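Local coordinates for putative hydrogenase (Pyrococcus furiosus, PDB 3LYU), which probably acts as an oxidoreductase binding FAD and a [2Fe-2S] cluster, seen here as its alpha-beta domain alone, at residues Lys20-Gly25 with Glu101-Glu106; Val68-Val73 with Glu106-Val111; Pro75-Pro80 with Ser92-Glu97. All coordinates share one frame; numbering follows the deposited sequence.

Contact 1 of 3, residues Lys20-Gly25 with Glu101-Glu106; sequences KILAIG and ELLESE
Lys20 and Glu106 form the charged part of this contact, and Leu22 with Leu102 and Leu103 form the apolar part. The fold is a Rossmann-like parallel sheet of strand order 3-2-1-4-5. Strand 20-26 is its central strand, and the C-terminal end of helix 84-104 covers one side of it.

The polar interaction is a single salt bridge. The lysine chain runs extended, with CG anti to the backbone N (chi1 -169°), and this carries NZ across to the carboxylate. NZ donates to Glu106 OE1 at 2.7 Å. OE1 accepts with its anti lone pair, the one turned away from OE2. The two side chains cross at about a right angle. The same OE1 also pairs with Arg70, so one oxygen serves two positive charges, which would favour an ionised carboxylate. Lys20 additionally makes a cation-pi contact with Trp108. An alanine in place of Glu106 would probably leave the Lys20 and Arg70 charges close together without the carboxylate between them.

The apolar interaction is buried. The two methyls of Leu22 reach different leucines of the helix. CD1 meets Leu102 CD1 at 4.2 Å. Leu103, whose end bends in toward the strand, crosses Leu22 at about a right angle, and its CD1 lies 4.0 Å from Leu22 CD2.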
# COMPACT_ATOMS: atom_id res chain seq x y z
N LYS B 20 5.39 21.91 -14.66
CA LYS B 20 4.90 21.53 -15.97
C LYS B 20 4.68 20.03 -16.01
O LYS B 20 5.62 19.25 -15.84
CB LYS B 20 5.90 21.95 -17.05
CG LYS B 20 5.34 21.83 -18.46
CD LYS B 20 6.26 22.44 -19.49
CE LYS B 20 5.65 22.38 -20.88
NZ LYS B 20 6.55 23.00 -21.89
N ILE B 21 3.44 19.62 -16.23
CA ILE B 21 3.08 18.21 -16.23
C ILE B 21 2.59 17.67 -17.57
O ILE B 21 1.82 18.30 -18.28
CB ILE B 21 1.97 17.92 -15.16
CG1 ILE B 21 2.40 18.46 -13.79
CG2 ILE B 21 1.70 16.41 -15.07
CD1 ILE B 21 1.31 18.46 -12.74
N LEU B 22 3.07 16.48 -17.91
CA LEU B 22 2.66 15.83 -19.13
C LEU B 22 1.76 14.68 -18.69
O LEU B 22 2.24 13.64 -18.23
CB LEU B 22 3.88 15.28 -19.88
CG LEU B 22 3.50 14.38 -21.06
CD1 LEU B 22 2.56 15.12 -22.01
CD2 LEU B 22 4.74 13.93 -21.79
N ALA B 23 0.45 14.88 -18.81
CA ALA B 23 -0.50 13.85 -18.43
C ALA B 23 -0.90 13.07 -19.69
O ALA B 23 -1.51 13.61 -20.60
CB ALA B 23 -1.72 14.50 -17.79
N ILE B 24 -0.52 11.79 -19.72
CA ILE B 24 -0.80 10.91 -20.86
C ILE B 24 -1.95 9.92 -20.63
O ILE B 24 -2.09 9.34 -19.55
CB ILE B 24 0.45 10.10 -21.23
CG1 ILE B 24 1.62 11.05 -21.43
CG2 ILE B 24 0.21 9.32 -22.49
CD1 ILE B 24 2.91 10.35 -21.63
N GLY B 25 -2.76 9.72 -21.66
CA GLY B 25 -3.87 8.80 -21.56
C GLY B 25 -3.93 7.98 -22.82
O GLY B 25 -4.14 8.52 -23.89
N GLU B 101 9.69 12.88 -28.49
CA GLU B 101 9.67 14.18 -29.15
C GLU B 101 9.35 15.35 -28.22
O GLU B 101 9.85 16.46 -28.40
CB GLU B 101 8.67 14.13 -30.30
CG GLU B 101 8.18 15.49 -30.77
CD GLU B 101 7.08 15.38 -31.81
OE1 GLU B 101 6.40 16.40 -32.08
OE2 GLU B 101 6.89 14.27 -32.36
N LEU B 102 8.49 15.11 -27.23
CA LEU B 102 8.10 16.15 -26.29
C LEU B 102 9.10 16.36 -25.17
O LEU B 102 9.15 17.42 -24.57
CB LEU B 102 6.74 15.83 -25.69
CG LEU B 102 5.51 16.07 -26.56
CD1 LEU B 102 4.30 15.47 -25.86
CD2 LEU B 102 5.32 17.56 -26.80
N LEU B 103 9.89 15.33 -24.88
CA LEU B 103 10.89 15.42 -23.83
C LEU B 103 12.19 15.94 -24.40
O LEU B 103 12.96 16.61 -23.72
CB LEU B 103 11.12 14.04 -23.20
CG LEU B 103 10.15 13.60 -22.10
CD1 LEU B 103 8.72 13.84 -22.53
CD2 LEU B 103 10.40 12.14 -21.78
N GLU B 104 12.43 15.61 -25.67
CA GLU B 104 13.63 16.04 -26.38
C GLU B 104 13.41 17.48 -26.80
O GLU B 104 14.36 18.21 -27.09
CB GLU B 104 13.86 15.15 -27.61
CG GLU B 104 15.32 15.04 -28.03
CD GLU B 104 15.55 13.89 -29.01
OE1 GLU B 104 15.19 12.74 -28.69
OE2 GLU B 104 16.11 14.14 -30.10
N SER B 105 12.14 17.88 -26.84
CA SER B 105 11.77 19.24 -27.18
C SER B 105 11.82 20.04 -25.88
O SER B 105 12.90 20.35 -25.38
CB SER B 105 10.35 19.28 -27.78
OG SER B 105 9.98 20.60 -28.16
N GLU B 106 10.66 20.36 -25.33
CA GLU B 106 10.57 21.12 -24.08
C GLU B 106 11.01 20.32 -22.85
O GLU B 106 11.36 19.14 -22.95
CB GLU B 106 9.14 21.63 -23.91
CG GLU B 106 8.10 20.61 -24.36
CD GLU B 106 6.92 21.25 -25.07
OE1 GLU B 106 6.20 22.05 -24.44
OE2 GLU B 106 6.72 20.94 -26.26

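Contact 2 of 3, residues Val68-Val73 with Glu106-Val111; sequences VTRHIV and EDWDLV
Arg70 and Glu106 approach from opposite directions, and their flat groups stand almost perpendicular, with the guanidinium and carboxylate planes 81° apart. Arg70 NH1 donates to Glu106 OE1 at 2.9 Å, forming a salt bridge. The bond is bent, with an N-H...O angle of 150°. The oxygen is met on its syn side, slightly out of the carboxylate plane. OE1 itself lies a little off the guanidinium plane. The same oxygen is also held by Lys20, so the arginine shares its acceptor.

Arg70 lies near the start of the outermost strand of the sheet within this chain. Glu106 and Trp108 belong to the loop that leads from helix 84-104 into strand 110-114. The contact therefore ties the start of the first strand of a beta-alpha-beta crossover to the loop entering its second strand. Strands 46-54 and 20-26 lie between the two in the sheet.

The side chains of Trp108 and Arg70 cross at about a right angle and meet edge to edge. Trp108 CH2 lies in the guanidinium plane, 3.3 Å from Arg70 NH2, and that nitrogen in turn lies near the plane of the indole. The two planes are 70° apart, so guanidinium and indole do not stack on each other. Indole NE1 is hydrogen-bonded to the backbone O of Leu102, which would hold the ring against rotation.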
# COMPACT_ATOMS: atom_id res chain seq x y z
N VAL B 68 -6.68 22.21 -19.78
CA VAL B 68 -5.22 22.22 -19.66
C VAL B 68 -4.63 23.29 -20.57
O VAL B 68 -5.31 23.83 -21.43
CB VAL B 68 -4.62 20.85 -20.05
CG1 VAL B 68 -5.24 19.75 -19.21
CG2 VAL B 68 -4.84 20.58 -21.53
N THR B 69 -3.35 23.60 -20.38
CA THR B 69 -2.72 24.61 -21.21
C THR B 69 -2.73 24.12 -22.64
O THR B 69 -3.07 24.87 -23.55
CB THR B 69 -1.26 24.89 -20.78
OG1 THR B 69 -0.40 23.86 -21.26
CG2 THR B 69 -1.16 24.94 -19.28
N ARG B 70 -2.39 22.84 -22.84
CA ARG B 70 -2.36 22.24 -24.17
C ARG B 70 -2.76 20.76 -24.20
O ARG B 70 -2.25 19.94 -23.43
CB ARG B 70 -0.96 22.38 -24.76
CG ARG B 70 -0.86 21.89 -26.17
CD ARG B 70 0.43 21.14 -26.37
NE ARG B 70 1.59 21.89 -26.04
CZ ARG B 70 2.64 21.70 -25.24
NH1 ARG B 70 3.48 22.71 -25.30
NH2 ARG B 70 2.90 20.67 -24.44
N HIS B 71 -3.66 20.42 -25.12
CA HIS B 71 -4.09 19.04 -25.26
C HIS B 71 -3.69 18.48 -26.63
O HIS B 71 -4.07 19.03 -27.65
CB HIS B 71 -5.60 18.91 -25.10
CG HIS B 71 -6.12 17.55 -25.42
ND1 HIS B 71 -5.66 16.41 -24.80
CD2 HIS B 71 -7.03 17.14 -26.34
CE1 HIS B 71 -6.25 15.35 -25.33
NE2 HIS B 71 -7.09 15.76 -26.27
N ILE B 72 -2.95 17.38 -26.63
CA ILE B 72 -2.51 16.75 -27.88
C ILE B 72 -3.22 15.44 -28.17
O ILE B 72 -3.37 14.60 -27.28
CB ILE B 72 -0.98 16.46 -27.86
CG1 ILE B 72 -0.19 17.72 -27.49
CG2 ILE B 72 -0.54 15.90 -29.21
CD1 ILE B 72 -0.53 18.94 -28.33
N VAL B 73 -3.66 15.26 -29.42
CA VAL B 73 -4.33 14.03 -29.80
C VAL B 73 -3.58 13.42 -30.99
O VAL B 73 -3.33 14.10 -31.98
CB VAL B 73 -5.83 14.27 -30.21
CG1 VAL B 73 -6.53 12.93 -30.45
CG2 VAL B 73 -6.56 15.04 -29.13
N GLU B 106 10.66 20.36 -25.33
CA GLU B 106 10.57 21.12 -24.08
C GLU B 106 11.01 20.32 -22.85
O GLU B 106 11.36 19.14 -22.95
CB GLU B 106 9.14 21.63 -23.91
CG GLU B 106 8.10 20.61 -24.36
CD GLU B 106 6.92 21.25 -25.07
OE1 GLU B 106 6.20 22.05 -24.44
OE2 GLU B 106 6.72 20.94 -26.26
N ASP B 107 11.00 20.97 -21.69
CA ASP B 107 11.39 20.32 -20.44
C ASP B 107 10.18 20.18 -19.53
O ASP B 107 9.33 21.06 -19.47
CB ASP B 107 12.49 21.11 -19.74
CG ASP B 107 13.70 21.29 -20.62
OD1 ASP B 107 14.24 20.27 -21.10
OD2 ASP B 107 14.12 22.45 -20.83
N TRP B 108 10.12 19.06 -18.82
CA TRP B 108 8.99 18.79 -17.94
C TRP B 108 9.42 18.53 -16.52
O TRP B 108 10.56 18.14 -16.27
CB TRP B 108 8.21 17.59 -18.46
CG TRP B 108 7.85 17.72 -19.91
CD1 TRP B 108 8.68 17.54 -20.98
CD2 TRP B 108 6.60 18.14 -20.44
NE1 TRP B 108 8.02 17.83 -22.14
CE2 TRP B 108 6.74 18.20 -21.84
CE3 TRP B 108 5.36 18.47 -19.86
CZ2 TRP B 108 5.70 18.59 -22.68
CZ3 TRP B 108 4.33 18.86 -20.70
CH2 TRP B 108 4.50 18.91 -22.09
N ASP B 109 8.49 18.72 -15.59
CA ASP B 109 8.75 18.50 -14.18
C ASP B 109 8.21 17.14 -13.75
O ASP B 109 8.72 16.53 -12.80
CB ASP B 109 8.09 19.59 -13.35
CG ASP B 109 8.78 20.93 -13.51
OD1 ASP B 109 9.93 21.07 -13.05
OD2 ASP B 109 8.17 21.84 -14.12
N LEU B 110 7.19 16.67 -14.45
CA LEU B 110 6.59 15.38 -14.13
C LEU B 110 5.83 14.78 -15.31
O LEU B 110 5.36 15.49 -16.19
CB LEU B 110 5.62 15.53 -12.95
CG LEU B 110 4.74 14.30 -12.67
CD1 LEU B 110 5.58 13.19 -12.08
CD2 LEU B 110 3.61 14.66 -11.74
N VAL B 111 5.75 13.46 -15.31
CA VAL B 111 5.00 12.74 -16.33
C VAL B 111 4.10 11.74 -15.60
O VAL B 111 4.54 11.04 -14.70
CB VAL B 111 5.91 12.01 -17.34
CG1 VAL B 111 6.87 11.11 -16.62
CG2 VAL B 111 5.07 11.20 -18.32

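Contact 3 of 3, residues Pro75-Pro80 with Ser92-Glu97; sequences PVPLNP and SQRLKE
Val76 CG2 sits over the guanidinium of Arg94, 3.9 Å above its plane and close to its centre. This is the tight part of the contact. The same methyl also touches the start of the arginine chain, 3.9 Å from Arg94 CB and 4.0 Å from Arg94 CG. The chain folds round it. CG is anti to the backbone N (chi1 176°), then bends at chi2 (75°) and again at chi3 (70°), which brings the flat head back over the valine. Val76 itself is buried and points at the helix, where it also touches Asn90 and Val91. Arg94 leans in addition on Val52 of strand 46-54.

The two segments belong to consecutive elements of the fold. Strand 70-76, outermost in the sheet of this chain, ends here. The chain then turns through a loop into helix 84-104, so the contact closes a beta-alpha unit.

The outer side is looser. Pro75 O lies at the edge of the guanidinium, near its plane, but 3.6 Å from Arg94 NH2. No hydrogen bond forms there. The CB of Pro75 points away from the helix, but its CD still comes to 4.4 Å from Arg94 NH2. Pro77, which is exposed, comes only to 4.3 Å, measured from its CD to Arg94 NH1.

The strong polar partner of Arg94 is Glu74, one residue before the 75-80 segment, which forms a salt bridge with NH2. The chemistry is thus divided. The aliphatic stem and one face of the arginine serve as an apolar surface for Val76. The charge is answered at NH2 by Glu74. Across the two segments themselves, binding rests on van der Waals contact and not on any hydrogen bond.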
# COMPACT_ATOMS: atom_id res chain seq x y z
N PRO B 75 -4.27 10.45 -33.35
CA PRO B 75 -5.15 9.39 -33.85
C PRO B 75 -4.46 8.43 -34.82
O PRO B 75 -4.08 8.81 -35.92
CB PRO B 75 -6.28 10.16 -34.52
CG PRO B 75 -5.54 11.30 -35.14
CD PRO B 75 -4.56 11.72 -34.04
N VAL B 76 -4.29 7.19 -34.39
CA VAL B 76 -3.66 6.18 -35.21
C VAL B 76 -4.78 5.46 -35.97
O VAL B 76 -5.81 5.10 -35.40
CB VAL B 76 -2.87 5.20 -34.32
CG1 VAL B 76 -2.06 4.25 -35.18
CG2 VAL B 76 -1.95 5.97 -33.38
N PRO B 77 -4.59 5.25 -37.29
CA PRO B 77 -5.57 4.57 -38.15
C PRO B 77 -5.79 3.10 -37.79
O PRO B 77 -4.85 2.32 -37.71
CB PRO B 77 -4.97 4.74 -39.54
CG PRO B 77 -3.50 4.71 -39.26
CD PRO B 77 -3.39 5.61 -38.06
N LEU B 78 -7.05 2.73 -37.57
CA LEU B 78 -7.38 1.36 -37.20
C LEU B 78 -7.49 0.47 -38.42
O LEU B 78 -8.55 0.39 -39.03
CB LEU B 78 -8.70 1.33 -36.41
CG LEU B 78 -8.95 0.16 -35.44
CD1 LEU B 78 -10.33 0.32 -34.82
CD2 LEU B 78 -8.84 -1.18 -36.14
N ASN B 79 -6.40 -0.20 -38.78
CA ASN B 79 -6.38 -1.12 -39.92
C ASN B 79 -7.13 -2.42 -39.57
O ASN B 79 -6.64 -3.25 -38.80
CB ASN B 79 -4.94 -1.44 -40.31
CG ASN B 79 -4.85 -2.27 -41.58
OD1 ASN B 79 -3.78 -2.77 -41.95
ND2 ASN B 79 -5.99 -2.40 -42.27
N PRO B 80 -8.33 -2.62 -40.15
CA PRO B 80 -9.17 -3.81 -39.91
C PRO B 80 -8.73 -5.06 -40.66
O PRO B 80 -9.45 -6.06 -40.68
CB PRO B 80 -10.54 -3.33 -40.36
CG PRO B 80 -10.19 -2.54 -41.58
CD PRO B 80 -8.98 -1.73 -41.13
N SER B 92 1.49 1.91 -29.86
CA SER B 92 2.65 1.84 -28.98
C SER B 92 3.80 2.65 -29.60
O SER B 92 4.51 3.36 -28.90
CB SER B 92 3.09 0.39 -28.79
OG SER B 92 2.12 -0.36 -28.09
N GLN B 93 3.98 2.52 -30.91
CA GLN B 93 5.03 3.25 -31.62
C GLN B 93 4.80 4.76 -31.59
O GLN B 93 5.69 5.52 -31.25
CB GLN B 93 5.10 2.79 -33.07
CG GLN B 93 5.53 1.35 -33.27
CD GLN B 93 6.91 1.06 -32.69
OE1 GLN B 93 7.05 0.79 -31.49
NE2 GLN B 93 7.94 1.12 -33.54
N ARG B 94 3.60 5.18 -31.98
CA ARG B 94 3.23 6.59 -32.01
C ARG B 94 3.38 7.20 -30.62
O ARG B 94 3.65 8.39 -30.48
CB ARG B 94 1.77 6.72 -32.47
CG ARG B 94 1.23 8.14 -32.46
CD ARG B 94 1.78 8.97 -33.62
NE ARG B 94 1.24 8.52 -34.91
CZ ARG B 94 0.02 8.81 -35.35
NH1 ARG B 94 -0.38 8.35 -36.53
NH2 ARG B 94 -0.79 9.56 -34.62
N LEU B 95 3.21 6.37 -29.60
CA LEU B 95 3.31 6.79 -28.21
C LEU B 95 4.75 7.08 -27.77
O LEU B 95 5.01 8.07 -27.07
CB LEU B 95 2.69 5.72 -27.30
CG LEU B 95 2.56 6.03 -25.80
CD1 LEU B 95 1.58 7.18 -25.58
CD2 LEU B 95 2.07 4.78 -25.09
N LYS B 96 5.69 6.22 -28.16
CA LYS B 96 7.09 6.42 -27.80
C LYS B 96 7.61 7.63 -28.55
O LYS B 96 8.27 8.50 -27.97
CB LYS B 96 7.92 5.21 -28.20
CG LYS B 96 7.26 3.89 -27.90
CD LYS B 96 8.08 2.72 -28.42
CE LYS B 96 9.30 2.48 -27.56
NZ LYS B 96 10.01 1.26 -28.01
N GLU B 97 7.30 7.68 -29.84
CA GLU B 97 7.73 8.76 -30.71
C GLU B 97 7.31 10.15 -30.24
O GLU B 97 8.14 11.06 -30.18
CB GLU B 97 7.22 8.53 -32.14
CG GLU B 97 7.63 7.18 -32.74
CD GLU B 97 7.15 6.98 -34.17
OE1 GLU B 97 5.95 7.20 -34.44
OE2 GLU B 97 7.98 6.59 -35.02

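All three contacts reach one parallel sheet. Contacts 1 and 3 use helix 84-104, while contacts 2 and 3 use strand 70-76. Contacts 1 and 2 are neighbours, their centres about 5 Å apart. They share Glu106, and their segments alternate along the chain. The centre of contact 3 lies about 18 Å from that of contact 1 and 19 Å from that of contact 2, at the middle of helix 84-104. In sequence it is nested inside the loops closed by both. Contacts 1 and 3 still touch, through Ile24 CG2 and Leu95 CD1, 4.0 Å apart. The helix is thus fastened at two separated places, to strand 70-76, outermost within this chain, and to the central strand 20-26.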